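Long-range contacts in endoribonuclease L-PSP/chorismate mutase-like domain-containing protein (Shewanella oneidensis, PDB 2OTM), which is of unknown function but belongs to the YjgF/chorismate mutase-like family and is a putative endoribonuclease that assembles as a trimer: residues S35-S40 with A78-A83; Q42-Q47 with S144-Y149; A67-A72 with K111-A116; K91-L96 with E122-A127; E97-V102 with M133-P138. All blocks are in the same frame, centred on the assembly; numbering follows the deposited sequence.

In the fold
Contacts 1, 2, 3 and 5 are buried, whereas contact 4 is only partly so. Contacts 2 and 5 rest on backbone hydrogen bonds: contact 5 is a regular parallel pairing of strands 92-100 and 131-136 within the mixed sheet, contact 2 a single antiparallel bridge to its strand 146-153. Contact 1 lays helix 62-84 on strand 36-39 through apolar carbons alone, and contact 3 sets the same helix against helix 109-124 through small residues. Contacts 4 and 5 share strand 92-100 and belong to one beta-alpha-beta unit, contact 4 with one hydrogen bond and one CH-pi contact. All five touch neighbouring subunits, contact 5 most extensively.

Contact 1: S35-S40 with A78-A83; sequences SQLMTS and AQLKQA
Leu37 and Thr39, two residues apart on strand 36-39, reach toward helix 62-84 and meet Leu80 between them. The Leu80 methyl CD2 is the shared point: it lies 3.9 Å from Leu37 CD2 and 3.9 Å from Thr39 CG2. The leucine side chains cross at a slant, while Thr39 and Leu80 meet nearly at right angles. Leu37, with CG anti to the backbone N (chi1 170°), carries its isobutyl end out to the helix, where its CD2 also comes 4.0 Å from Ala83 CB.

Thr39 divides its two branches. Its methyl CG2 lies 4.0 Å from Gln79 CG, the two side chains running past each other in opposite directions, so the glutamine offers its aliphatic part here. The hydroxyl OG1 bonds to Ser40 O at 2.9 Å and also has Leu150 N of strand 146-153 as a partner. No hydrogen bond joins the two segments, and the contact rests on methyl and methylene groups.

On the strand's other face, Met38, a selenomethionine, packs on Arg95 of the second subunit. Strand 36-39 is thus covered by a helix of its own chain on one face and by a neighbour on the other, the helix-on-sheet layering of the trimeric YjgF-like fold.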
# COMPACT_ATOMS: atom_id res chain seq x y z
N SER B 35 -10.43 -13.38 -8.89
CA SER B 35 -10.85 -14.00 -7.64
C SER B 35 -10.48 -13.16 -6.40
O SER B 35 -10.66 -13.61 -5.28
CB SER B 35 -10.18 -15.37 -7.53
OG SER B 35 -8.77 -15.21 -7.37
N GLN B 36 -10.00 -11.93 -6.61
CA GLN B 36 -9.49 -11.09 -5.54
C GLN B 36 -10.48 -9.99 -5.22
O GLN B 36 -10.81 -9.19 -6.08
CB GLN B 36 -8.14 -10.49 -5.94
CG GLN B 36 -7.08 -11.54 -6.15
CD GLN B 36 -5.83 -11.02 -6.82
OE1 GLN B 36 -5.43 -11.54 -7.84
NE2 GLN B 36 -5.22 -9.99 -6.27
N LEU B 37 -10.97 -9.99 -3.99
CA LEU B 37 -11.90 -9.00 -3.47
C LEU B 37 -11.13 -8.12 -2.50
O LEU B 37 -10.46 -8.63 -1.60
CB LEU B 37 -13.02 -9.74 -2.74
CG LEU B 37 -14.04 -8.98 -1.89
CD1 LEU B 37 -14.83 -8.02 -2.69
CD2 LEU B 37 -14.97 -9.99 -1.25
N MSE B 38 -11.21 -6.80 -2.68
CA MSE B 38 -10.46 -5.89 -1.83
C MSE B 38 -11.35 -4.77 -1.35
O MSE B 38 -12.12 -4.21 -2.13
CB MSE B 38 -9.26 -5.36 -2.57
CG MSE B 38 -9.57 -4.64 -3.84
SE MSE B 38 -8.00 -4.53 -4.92
CE MSE B 38 -7.80 -6.33 -5.41
N THR B 39 -11.26 -4.44 -0.07
CA THR B 39 -12.06 -3.35 0.48
C THR B 39 -11.34 -2.00 0.30
O THR B 39 -10.13 -1.93 0.08
CB THR B 39 -12.37 -3.56 1.97
OG1 THR B 39 -11.18 -3.34 2.76
CG2 THR B 39 -12.89 -4.96 2.18
N SER B 40 -12.12 -0.92 0.39
CA SER B 40 -11.59 0.40 0.65
C SER B 40 -11.42 0.49 2.18
O SER B 40 -11.54 -0.50 2.88
CB SER B 40 -12.52 1.47 0.11
OG SER B 40 -12.54 1.43 -1.30
N ALA B 78 -17.84 -7.05 8.03
CA ALA B 78 -19.20 -6.69 7.62
C ALA B 78 -19.21 -6.34 6.12
O ALA B 78 -20.13 -6.73 5.38
CB ALA B 78 -19.76 -5.55 8.49
N GLN B 79 -18.18 -5.65 5.66
CA GLN B 79 -18.10 -5.26 4.27
C GLN B 79 -17.98 -6.50 3.39
O GLN B 79 -18.61 -6.60 2.34
CB GLN B 79 -16.88 -4.36 4.06
CG GLN B 79 -16.73 -3.82 2.65
CD GLN B 79 -17.84 -2.89 2.32
OE1 GLN B 79 -17.85 -1.76 2.79
NE2 GLN B 79 -18.82 -3.37 1.55
N LEU B 80 -17.16 -7.45 3.83
CA LEU B 80 -16.94 -8.69 3.07
C LEU B 80 -18.23 -9.49 3.02
O LEU B 80 -18.56 -10.06 1.98
CB LEU B 80 -15.83 -9.53 3.70
CG LEU B 80 -14.41 -8.94 3.67
CD1 LEU B 80 -13.47 -9.89 4.37
CD2 LEU B 80 -13.96 -8.66 2.23
N LYS B 81 -18.95 -9.53 4.13
CA LYS B 81 -20.21 -10.28 4.17
C LYS B 81 -21.24 -9.70 3.21
O LYS B 81 -22.03 -10.43 2.59
CB LYS B 81 -20.81 -10.31 5.57
CG LYS B 81 -22.14 -11.11 5.61
CD LYS B 81 -22.33 -11.84 6.90
CE LYS B 81 -23.73 -12.50 6.96
NZ LYS B 81 -23.82 -13.83 6.26
N GLN B 82 -21.26 -8.37 3.11
CA GLN B 82 -22.15 -7.71 2.17
C GLN B 82 -21.79 -8.07 0.74
O GLN B 82 -22.68 -8.31 -0.07
CB GLN B 82 -22.10 -6.20 2.36
CG GLN B 82 -23.22 -5.46 1.67
CD GLN B 82 -22.93 -3.97 1.59
OE1 GLN B 82 -23.64 -3.17 2.18
NE2 GLN B 82 -21.85 -3.61 0.90
N ALA B 83 -20.51 -8.13 0.44
CA ALA B 83 -20.05 -8.48 -0.88
C ALA B 83 -20.33 -9.95 -1.23
O ALA B 83 -20.72 -10.22 -2.36
CB ALA B 83 -18.57 -8.21 -0.99

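Contact 2: Q42-Q47 with S144-Y149; sequences QFPYLQ and SLCLVY
The Phe43 ring carries the Leu147 methyl CD1 over one face, 3.4 Å from the ring centroid and 16° off its normal, a close CH-pi contact displaced toward CZ. At the ring's edge, near its plane, stands Ser144, whose OG is 3.6 Å from Phe43 CD2. Phe43 and Leu147 run side by side in the same direction. With CG of Leu147 anti to the backbone N (chi1 -154°) and a bend at chi2 (51°), its CD1 branch comes over the ring.

Pro44 continues the apolar surface: its CG is 3.9 Å from Cys146 SG, and its CD lies near Ser144 OG. The proline is the centre of an inverse gamma turn that carries the chain away from strand 146-153. Just before it, Gln42 forms one antiparallel hydrogen-bonded pair with Val148. Gln42 N donates to Val148 O at 2.8 Å, and Val148 N returns the bond to Gln42 O at 3.0 Å. Gln42 O also receives a CA-H...O contact from Leu147.

Ser144 OG donates to Cys146 O within its own segment, 2.7 Å away, so this buried hydroxyl is satisfied although its neighbours across the contact are carbons. A bound acetate, probably from the crystallisation liquor, lies about 4 Å from the Phe43 side chain. The backbone groups of Gln42 and Val148 and the serine hydroxyl are thus paired, and ring, proline, thiol and leucine pack as an apolar cluster.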
# COMPACT_ATOMS: atom_id res chain seq x y z
N GLN B 42 -11.63 0.86 6.11
CA GLN B 42 -12.65 0.53 7.09
C GLN B 42 -12.25 1.08 8.45
O GLN B 42 -11.12 0.97 8.85
CB GLN B 42 -12.82 -0.98 7.20
CG GLN B 42 -13.13 -1.63 5.89
CD GLN B 42 -14.55 -1.38 5.43
OE1 GLN B 42 -15.48 -1.42 6.22
NE2 GLN B 42 -14.71 -1.12 4.14
N PHE B 43 -13.21 1.72 9.12
CA PHE B 43 -12.98 2.49 10.33
C PHE B 43 -13.56 1.78 11.55
O PHE B 43 -14.48 0.94 11.42
CB PHE B 43 -13.73 3.81 10.21
CG PHE B 43 -13.20 4.71 9.13
CD1 PHE B 43 -13.66 4.61 7.82
CD2 PHE B 43 -12.26 5.69 9.43
CE1 PHE B 43 -13.17 5.44 6.83
CE2 PHE B 43 -11.76 6.52 8.44
CZ PHE B 43 -12.21 6.40 7.13
N PRO B 44 -13.10 2.16 12.74
CA PRO B 44 -13.64 1.60 13.97
C PRO B 44 -14.94 2.28 14.43
O PRO B 44 -14.96 3.09 15.38
CB PRO B 44 -12.50 1.78 14.97
CG PRO B 44 -11.82 2.99 14.55
CD PRO B 44 -11.99 3.09 13.02
N TYR B 45 -16.01 1.93 13.73
CA TYR B 45 -17.34 2.41 13.99
C TYR B 45 -18.09 1.44 14.86
O TYR B 45 -18.02 0.24 14.67
CB TYR B 45 -18.16 2.48 12.70
CG TYR B 45 -17.88 3.67 11.83
CD1 TYR B 45 -18.21 4.95 12.25
CD2 TYR B 45 -17.38 3.51 10.54
CE1 TYR B 45 -17.97 6.05 11.45
CE2 TYR B 45 -17.15 4.62 9.73
CZ TYR B 45 -17.45 5.88 10.20
OH TYR B 45 -17.25 6.97 9.41
N LEU B 46 -18.87 1.99 15.79
CA LEU B 46 -19.77 1.19 16.57
C LEU B 46 -21.07 1.99 16.67
O LEU B 46 -21.05 3.14 17.09
CB LEU B 46 -19.17 0.97 17.95
CG LEU B 46 -20.05 0.25 18.99
CD1 LEU B 46 -20.23 -1.23 18.66
CD2 LEU B 46 -19.45 0.45 20.39
N GLN B 47 -22.16 1.38 16.25
CA GLN B 47 -23.46 2.06 16.22
C GLN B 47 -23.37 3.41 15.50
O GLN B 47 -23.90 4.41 15.98
CB GLN B 47 -23.94 2.28 17.66
CG GLN B 47 -24.13 1.00 18.45
CD GLN B 47 -25.31 0.19 17.96
OE1 GLN B 47 -26.20 0.71 17.27
NE2 GLN B 47 -25.32 -1.10 18.30
N SER B 144 -9.55 9.51 12.52
CA SER B 144 -9.58 8.16 13.01
C SER B 144 -8.23 7.72 13.56
O SER B 144 -7.18 8.07 13.03
CB SER B 144 -10.02 7.19 11.91
OG SER B 144 -10.25 5.87 12.41
N LEU B 145 -8.24 6.92 14.61
CA LEU B 145 -6.99 6.33 15.09
C LEU B 145 -6.43 5.33 14.09
O LEU B 145 -5.21 5.19 13.97
CB LEU B 145 -7.22 5.64 16.42
CG LEU B 145 -6.08 4.84 17.00
CD1 LEU B 145 -4.90 5.77 17.33
CD2 LEU B 145 -6.64 4.18 18.22
N CYS B 146 -7.30 4.65 13.35
CA CYS B 146 -6.84 3.63 12.45
C CYS B 146 -7.74 3.42 11.25
O CYS B 146 -8.91 3.86 11.23
CB CYS B 146 -6.69 2.30 13.19
SG CYS B 146 -8.24 1.55 13.80
N LEU B 147 -7.18 2.75 10.27
CA LEU B 147 -7.90 2.35 9.08
C LEU B 147 -7.43 0.95 8.69
O LEU B 147 -6.21 0.67 8.69
CB LEU B 147 -7.58 3.38 8.00
CG LEU B 147 -8.40 3.76 6.80
CD1 LEU B 147 -9.84 4.10 7.12
CD2 LEU B 147 -7.67 4.97 6.16
N VAL B 148 -8.36 0.09 8.29
CA VAL B 148 -8.04 -1.28 7.94
C VAL B 148 -8.56 -1.58 6.54
O VAL B 148 -9.66 -1.14 6.16
CB VAL B 148 -8.67 -2.26 9.01
CG1 VAL B 148 -8.73 -3.67 8.51
CG2 VAL B 148 -7.87 -2.15 10.34
N TYR B 149 -7.76 -2.33 5.78
CA TYR B 149 -8.11 -2.81 4.46
C TYR B 149 -7.87 -4.31 4.43
O TYR B 149 -6.83 -4.79 4.87
CB TYR B 149 -7.20 -2.18 3.39
CG TYR B 149 -7.30 -0.69 3.27
CD1 TYR B 149 -6.65 0.15 4.17
CD2 TYR B 149 -7.97 -0.12 2.21
CE1 TYR B 149 -6.74 1.54 4.05
CE2 TYR B 149 -8.08 1.28 2.07
CZ TYR B 149 -7.45 2.10 3.01
OH TYR B 149 -7.54 3.46 2.84

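Contact 3: A67-A72 with K111-A116; sequences AACRLA and KALDGA
Cys69 is the knob of this helix pair, its side chain set among Ala112, Leu113, Gly115 and Ala116. CB lies 3.4 Å from Ala112 O and 3.8 Å from Ala116 N. With SG anti to the carbonyl carbon (chi1 -68°), the sulfur reaches Leu113, 4.2 Å from its CD1. At Gly115, which has no side chain, the backbones come close: the CA atoms of Arg70 and Gly115 are 4.4 Å apart. The short segment axes approach to 6.4 Å at 28°, and Arg70 CA makes a CA-H...O contact with Gly115 O.

On the looser side, Arg70 leads away from the interface as an extended chain. A water in the guanidinium plane accepts from Arg70 NH1 at 2.9 Å and donates to Gly115 O at 2.7 Å, linking the two segments, between which there is no direct hydrogen bond. NH1 also forms a salt bridge with Glu122, farther along helix 109-124.

The two helices run in the same general direction over one sheet. Cys69 packs on Cys146 of strand 146-153 and on Leu100 of strand 92-100, and Ala112 and Ala116 rest on Leu100 and Leu96 of the latter strand.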
# COMPACT_ATOMS: atom_id res chain seq x y z
N ALA B 67 -7.95 -2.70 20.48
CA ALA B 67 -9.43 -2.72 20.44
C ALA B 67 -9.93 -1.97 19.20
O ALA B 67 -10.90 -2.41 18.53
CB ALA B 67 -9.97 -2.10 21.72
N ALA B 68 -9.25 -0.86 18.86
CA ALA B 68 -9.64 -0.09 17.70
C ALA B 68 -9.45 -0.85 16.40
O ALA B 68 -10.31 -0.86 15.54
CB ALA B 68 -8.86 1.21 17.64
N CYS B 69 -8.32 -1.52 16.26
CA CYS B 69 -8.06 -2.30 15.05
C CYS B 69 -8.96 -3.50 14.94
O CYS B 69 -9.33 -3.93 13.83
CB CYS B 69 -6.62 -2.73 14.99
SG CYS B 69 -5.47 -1.32 14.76
N ARG B 70 -9.31 -4.06 16.09
CA ARG B 70 -10.30 -5.14 16.14
C ARG B 70 -11.66 -4.64 15.63
O ARG B 70 -12.31 -5.31 14.82
CB ARG B 70 -10.39 -5.70 17.57
CG ARG B 70 -11.35 -6.87 17.77
CD ARG B 70 -11.31 -7.35 19.24
NE ARG B 70 -12.36 -8.35 19.54
CZ ARG B 70 -12.22 -9.68 19.41
NH1 ARG B 70 -11.11 -10.22 18.97
NH2 ARG B 70 -13.23 -10.47 19.72
N LEU B 71 -12.10 -3.47 16.09
CA LEU B 71 -13.39 -2.94 15.69
C LEU B 71 -13.40 -2.55 14.20
O LEU B 71 -14.38 -2.81 13.49
CB LEU B 71 -13.78 -1.74 16.56
CG LEU B 71 -15.15 -1.13 16.38
CD1 LEU B 71 -16.29 -2.17 16.45
CD2 LEU B 71 -15.31 0.03 17.38
N ALA B 72 -12.33 -1.92 13.72
CA ALA B 72 -12.21 -1.63 12.27
C ALA B 72 -12.27 -2.90 11.43
O ALA B 72 -12.87 -2.92 10.33
CB ALA B 72 -10.89 -0.86 12.01
N LYS B 111 1.59 -4.15 17.83
CA LYS B 111 0.75 -4.82 18.82
C LYS B 111 -0.69 -4.36 18.68
O LYS B 111 -1.59 -5.17 18.81
CB LYS B 111 1.24 -4.54 20.24
CG LYS B 111 2.60 -5.11 20.53
N ALA B 112 -0.91 -3.08 18.36
CA ALA B 112 -2.24 -2.57 18.07
C ALA B 112 -2.84 -3.25 16.85
O ALA B 112 -3.97 -3.70 16.90
CB ALA B 112 -2.24 -1.03 17.87
N LEU B 113 -2.07 -3.37 15.78
CA LEU B 113 -2.56 -4.02 14.57
C LEU B 113 -2.86 -5.50 14.74
O LEU B 113 -3.65 -6.08 13.98
CB LEU B 113 -1.63 -3.77 13.37
CG LEU B 113 -2.23 -4.11 12.00
CD1 LEU B 113 -3.54 -3.40 11.72
CD2 LEU B 113 -1.22 -3.92 10.88
N ASP B 114 -2.25 -6.13 15.74
CA ASP B 114 -2.64 -7.49 16.12
C ASP B 114 -4.10 -7.58 16.51
O ASP B 114 -4.65 -8.67 16.48
CB ASP B 114 -1.78 -8.03 17.28
CG ASP B 114 -0.41 -8.51 16.84
OD1 ASP B 114 -0.22 -8.81 15.63
OD2 ASP B 114 0.48 -8.56 17.72
N GLY B 115 -4.75 -6.47 16.88
CA GLY B 115 -6.20 -6.49 17.10
C GLY B 115 -6.93 -6.94 15.84
O GLY B 115 -7.92 -7.67 15.90
N ALA B 116 -6.44 -6.48 14.67
CA ALA B 116 -6.95 -6.93 13.39
C ALA B 116 -6.54 -8.37 13.10
O ALA B 116 -7.37 -9.20 12.79
CB ALA B 116 -6.46 -5.99 12.25
O HOH W 1 -8.66 -9.02 18.13

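Contact 4: K91-L96 with E122-A127; sequences KQIYRL and EIFGEA
Ile93 and Phe124 join the start of strand 92-100 to the end of helix 109-124, a partly buried contact within the beta-alpha-beta unit completed by strand 131-136. The chain leaves the helix at Gly125, which has positive phi (58°), and enters a short 3-10 segment at Glu126 and Ala127, bringing Ala127 alongside the strand.

Side-chain packing is concentrated in one pair. Ile93 CG1 stands over the centre of one face of the Phe124 ring, 4.1 Å from the centroid and 10° off the normal, a CH-pi contact with the two side chains crossing at about a right angle. With CG anti to the carbonyl carbon (chi1 -68°), Phe124 presents this face to the strand, and its side chain also touches Pro6 of helix 6-12 as well as Leu87 and Ile90. Ile93 packs on Leu120, one turn before Phe124.

At the more exposed end, Ala127 CB lies 3.5 Å from Lys91 O. Gln92 sends its amide away from this contact, where NE2 bonds to Glu153 and to Ile32 O of the third subunit. Lys91 and Gln92 both face Glu153, a classic beta bulge at the start of the strand. Ala127 O receives a CA-H...O contact from Gln92, with CA 3.2 Å away, and accepts a 2.8 Å hydrogen bond from Ile93 N, nearly along the C=O axis.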
# COMPACT_ATOMS: atom_id res chain seq x y z
N LYS B 91 -12.25 -18.08 0.41
CA LYS B 91 -11.20 -19.10 0.48
C LYS B 91 -10.09 -18.71 1.46
O LYS B 91 -9.61 -19.54 2.20
CB LYS B 91 -10.58 -19.33 -0.89
CG LYS B 91 -11.54 -19.99 -1.84
CD LYS B 91 -10.86 -20.34 -3.17
CE LYS B 91 -11.83 -21.07 -4.10
NZ LYS B 91 -11.14 -21.73 -5.24
N GLN B 92 -9.70 -17.44 1.44
CA GLN B 92 -8.71 -16.93 2.39
C GLN B 92 -8.75 -15.44 2.44
O GLN B 92 -9.04 -14.81 1.44
CB GLN B 92 -7.27 -17.35 2.00
CG GLN B 92 -6.88 -17.07 0.56
CD GLN B 92 -5.36 -17.17 0.29
OE1 GLN B 92 -4.54 -17.23 1.22
NE2 GLN B 92 -4.99 -17.18 -0.98
N ILE B 93 -8.49 -14.89 3.61
CA ILE B 93 -8.16 -13.48 3.76
C ILE B 93 -6.66 -13.46 3.69
O ILE B 93 -6.01 -13.78 4.68
CB ILE B 93 -8.56 -12.91 5.14
CG1 ILE B 93 -10.04 -13.17 5.46
CG2 ILE B 93 -8.22 -11.39 5.18
CD1 ILE B 93 -10.94 -12.40 4.65
N TYR B 94 -6.11 -13.21 2.51
CA TYR B 94 -4.68 -13.40 2.29
C TYR B 94 -3.83 -12.19 2.70
O TYR B 94 -2.60 -12.31 2.82
CB TYR B 94 -4.34 -13.78 0.84
CG TYR B 94 -4.75 -12.78 -0.20
CD1 TYR B 94 -3.89 -11.77 -0.57
CD2 TYR B 94 -5.98 -12.86 -0.84
CE1 TYR B 94 -4.23 -10.85 -1.54
CE2 TYR B 94 -6.35 -11.91 -1.82
CZ TYR B 94 -5.45 -10.94 -2.16
OH TYR B 94 -5.74 -10.01 -3.10
N ARG B 95 -4.47 -11.03 2.88
CA ARG B 95 -3.72 -9.80 3.18
C ARG B 95 -4.53 -8.83 4.02
O ARG B 95 -5.73 -8.63 3.78
CB ARG B 95 -3.33 -9.14 1.87
CG ARG B 95 -2.51 -7.87 1.97
CD ARG B 95 -1.11 -8.22 2.15
NE ARG B 95 -0.18 -7.22 1.65
CZ ARG B 95 1.13 -7.44 1.54
NH1 ARG B 95 1.62 -8.60 1.92
NH2 ARG B 95 1.93 -6.51 1.07
N LEU B 96 -3.87 -8.28 5.03
CA LEU B 96 -4.39 -7.20 5.88
C LEU B 96 -3.45 -6.02 5.69
O LEU B 96 -2.25 -6.21 5.76
CB LEU B 96 -4.32 -7.63 7.34
CG LEU B 96 -4.35 -6.56 8.44
CD1 LEU B 96 -5.70 -5.82 8.37
CD2 LEU B 96 -4.07 -7.20 9.83
N GLU B 122 -9.34 -15.63 14.58
CA GLU B 122 -10.45 -16.08 15.42
C GLU B 122 -11.69 -16.41 14.59
O GLU B 122 -12.34 -17.44 14.76
CB GLU B 122 -10.78 -14.97 16.41
CG GLU B 122 -11.94 -15.25 17.36
CD GLU B 122 -12.18 -14.07 18.31
OE1 GLU B 122 -11.31 -13.15 18.39
OE2 GLU B 122 -13.24 -14.07 18.97
N ILE B 123 -11.99 -15.56 13.62
CA ILE B 123 -13.23 -15.67 12.89
C ILE B 123 -13.10 -16.60 11.68
O ILE B 123 -14.05 -17.35 11.38
CB ILE B 123 -13.77 -14.28 12.48
CG1 ILE B 123 -14.04 -13.42 13.73
CG2 ILE B 123 -15.04 -14.35 11.61
CD1 ILE B 123 -14.95 -14.06 14.78
N PHE B 124 -11.97 -16.54 10.98
CA PHE B 124 -11.80 -17.34 9.75
C PHE B 124 -10.96 -18.58 9.92
O PHE B 124 -10.85 -19.39 8.98
CB PHE B 124 -11.25 -16.50 8.61
CG PHE B 124 -12.23 -15.47 8.14
CD1 PHE B 124 -12.28 -14.21 8.75
CD2 PHE B 124 -13.16 -15.77 7.14
CE1 PHE B 124 -13.21 -13.26 8.35
CE2 PHE B 124 -14.07 -14.82 6.71
CZ PHE B 124 -14.10 -13.56 7.32
N GLY B 125 -10.37 -18.76 11.09
CA GLY B 125 -9.48 -19.89 11.32
C GLY B 125 -8.33 -19.94 10.35
O GLY B 125 -7.66 -18.93 10.09
N GLU B 126 -8.07 -21.12 9.79
CA GLU B 126 -6.95 -21.26 8.88
C GLU B 126 -7.13 -20.39 7.66
O GLU B 126 -6.14 -19.94 7.09
CB GLU B 126 -6.74 -22.74 8.48
CG GLU B 126 -6.14 -23.58 9.58
CD GLU B 126 -4.74 -23.12 9.98
OE1 GLU B 126 -3.83 -23.20 9.13
OE2 GLU B 126 -4.54 -22.70 11.14
N ALA B 127 -8.38 -20.14 7.26
CA ALA B 127 -8.66 -19.23 6.14
C ALA B 127 -8.34 -17.75 6.46
O ALA B 127 -8.40 -16.92 5.57
CB ALA B 127 -10.11 -19.36 5.70

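Contact 5: E97-V102 with M133-P138; sequences EGVLNV and MIWTNP
Residues 97-100 of strand 92-100 and 133-136 of strand 131-136 run parallel, their short axes 4.7 Å apart and inclined by 17°, with Glu97, Gly98, Val99 and Leu100 paired to Met133, Ile134, Trp135 and Thr136. Four backbone hydrogen bonds of 3.0-3.1 Å zigzag between them: Gly98 N to Met133 O, Trp135 N to Gly98 O, Leu100 N to Trp135 O, and Asn137 N to Leu100 O. CA-H...O contacts fill the intervals.

On one face stand Glu97, Val99, Met133 and Trp135. Glu97 and Met133, a selenomethionine, lie side by side, with OE2 3.3 Å from the selenium atom SE. The other carboxylate oxygen, OE1, meets the indole at its edge, 3.6 Å from Trp135 CH2, the carboxylate and ring planes standing 80° apart. The indole also has Met133 CB over one face, and Val99 CG2 is 3.8 Å from its CE3. OE2 pairs with Arg95 in a salt bridge, and a calcium ion lies about 4 Å from the Glu97 side chain.

The opposite face holds Leu100, Ile134 and Thr136; Leu100 CD1 is 4.2 Å from Ile134 CD1, and Thr136 OG1 bonds to Val139 O of the third subunit. Asn137 ND2 donates to Thr136 O from above the carbonyl plane. A water donates to Pro138 O and weakly to Asn101 OD1, which also bonds to Gln55 NE2.

Trp135 meets its counterparts in both other subunits edge-to-face, so this parallel strand pair of a beta-alpha-beta unit turns its Trp135-bearing face to the trimer interior, in keeping with the YjgF-like fold.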
# COMPACT_ATOMS: atom_id res chain seq x y z
N GLU B 97 -3.98 -4.82 5.45
CA GLU B 97 -3.14 -3.61 5.39
C GLU B 97 -3.78 -2.59 6.33
O GLU B 97 -4.95 -2.25 6.20
CB GLU B 97 -2.92 -3.10 3.95
CG GLU B 97 -2.32 -4.21 3.04
CD GLU B 97 -2.02 -3.84 1.60
OE1 GLU B 97 -2.36 -2.73 1.12
OE2 GLU B 97 -1.43 -4.71 0.92
N GLY B 98 -3.01 -2.13 7.31
CA GLY B 98 -3.50 -1.24 8.36
C GLY B 98 -2.68 0.02 8.48
O GLY B 98 -1.46 -0.03 8.35
N VAL B 99 -3.36 1.12 8.77
CA VAL B 99 -2.77 2.42 9.00
C VAL B 99 -3.19 2.89 10.38
O VAL B 99 -4.39 2.80 10.74
CB VAL B 99 -3.27 3.50 8.00
CG1 VAL B 99 -2.45 4.75 8.13
CG2 VAL B 99 -3.26 3.00 6.55
N LEU B 100 -2.23 3.43 11.12
CA LEU B 100 -2.48 4.04 12.43
C LEU B 100 -1.87 5.40 12.51
O LEU B 100 -0.83 5.66 11.92
CB LEU B 100 -1.91 3.17 13.56
CG LEU B 100 -2.59 1.79 13.74
CD1 LEU B 100 -1.79 0.68 13.09
CD2 LEU B 100 -2.82 1.46 15.19
N ASN B 101 -2.49 6.28 13.30
CA ASN B 101 -1.84 7.53 13.68
C ASN B 101 -1.14 7.28 15.01
O ASN B 101 -1.80 6.91 15.98
CB ASN B 101 -2.87 8.66 13.84
CG ASN B 101 -2.21 10.01 14.05
OD1 ASN B 101 -0.98 10.11 14.16
ND2 ASN B 101 -3.03 11.04 14.13
N VAL B 102 0.20 7.45 15.02
CA VAL B 102 1.04 7.01 16.15
C VAL B 102 1.97 8.15 16.55
O VAL B 102 2.61 8.78 15.71
CB VAL B 102 1.85 5.71 15.79
CG1 VAL B 102 2.67 5.21 16.97
CG2 VAL B 102 0.90 4.61 15.31
N MSE B 133 0.70 -5.56 5.91
CA MSE B 133 1.44 -4.30 5.81
C MSE B 133 0.97 -3.39 6.92
O MSE B 133 -0.20 -3.41 7.33
CB MSE B 133 1.19 -3.61 4.46
CG MSE B 133 1.46 -4.44 3.25
SE MSE B 133 1.47 -3.31 1.60
CE MSE B 133 3.16 -2.40 1.74
N ILE B 134 1.88 -2.56 7.41
CA ILE B 134 1.52 -1.63 8.45
C ILE B 134 2.14 -0.29 8.10
O ILE B 134 3.27 -0.23 7.60
CB ILE B 134 2.03 -2.11 9.83
CG1 ILE B 134 1.43 -1.23 10.91
CG2 ILE B 134 3.59 -2.06 9.87
CD1 ILE B 134 1.50 -1.83 12.35
N TRP B 135 1.38 0.79 8.32
CA TRP B 135 1.89 2.15 8.12
C TRP B 135 1.44 3.04 9.28
O TRP B 135 0.45 2.76 9.92
CB TRP B 135 1.32 2.82 6.85
CG TRP B 135 1.61 2.18 5.53
CD1 TRP B 135 2.73 2.29 4.75
CD2 TRP B 135 0.73 1.31 4.84
NE1 TRP B 135 2.58 1.56 3.58
CE2 TRP B 135 1.36 0.94 3.62
CE3 TRP B 135 -0.54 0.82 5.13
CZ2 TRP B 135 0.74 0.14 2.69
CZ3 TRP B 135 -1.15 0.01 4.21
CH2 TRP B 135 -0.50 -0.34 3.00
N THR B 136 2.23 4.09 9.54
CA THR B 136 1.77 5.16 10.34
C THR B 136 1.64 6.38 9.46
O THR B 136 2.52 6.67 8.63
CB THR B 136 2.69 5.45 11.55
OG1 THR B 136 4.00 5.78 11.08
CG2 THR B 136 2.77 4.21 12.46
N ASN B 137 0.57 7.14 9.66
CA ASN B 137 0.38 8.39 8.93
C ASN B 137 0.04 9.49 9.91
O ASN B 137 -0.63 9.23 10.93
CB ASN B 137 -0.80 8.30 7.96
CG ASN B 137 -0.57 7.43 6.72
OD1 ASN B 137 -1.51 7.29 5.94
ND2 ASN B 137 0.64 6.85 6.53
N PRO B 138 0.49 10.72 9.64
CA PRO B 138 0.30 11.81 10.61
C PRO B 138 -1.11 12.36 10.67
O PRO B 138 -1.51 12.96 11.70
CB PRO B 138 1.25 12.88 10.13
CG PRO B 138 1.46 12.60 8.70
CD PRO B 138 1.25 11.16 8.47
O HOH W 2 0.22 13.15 13.66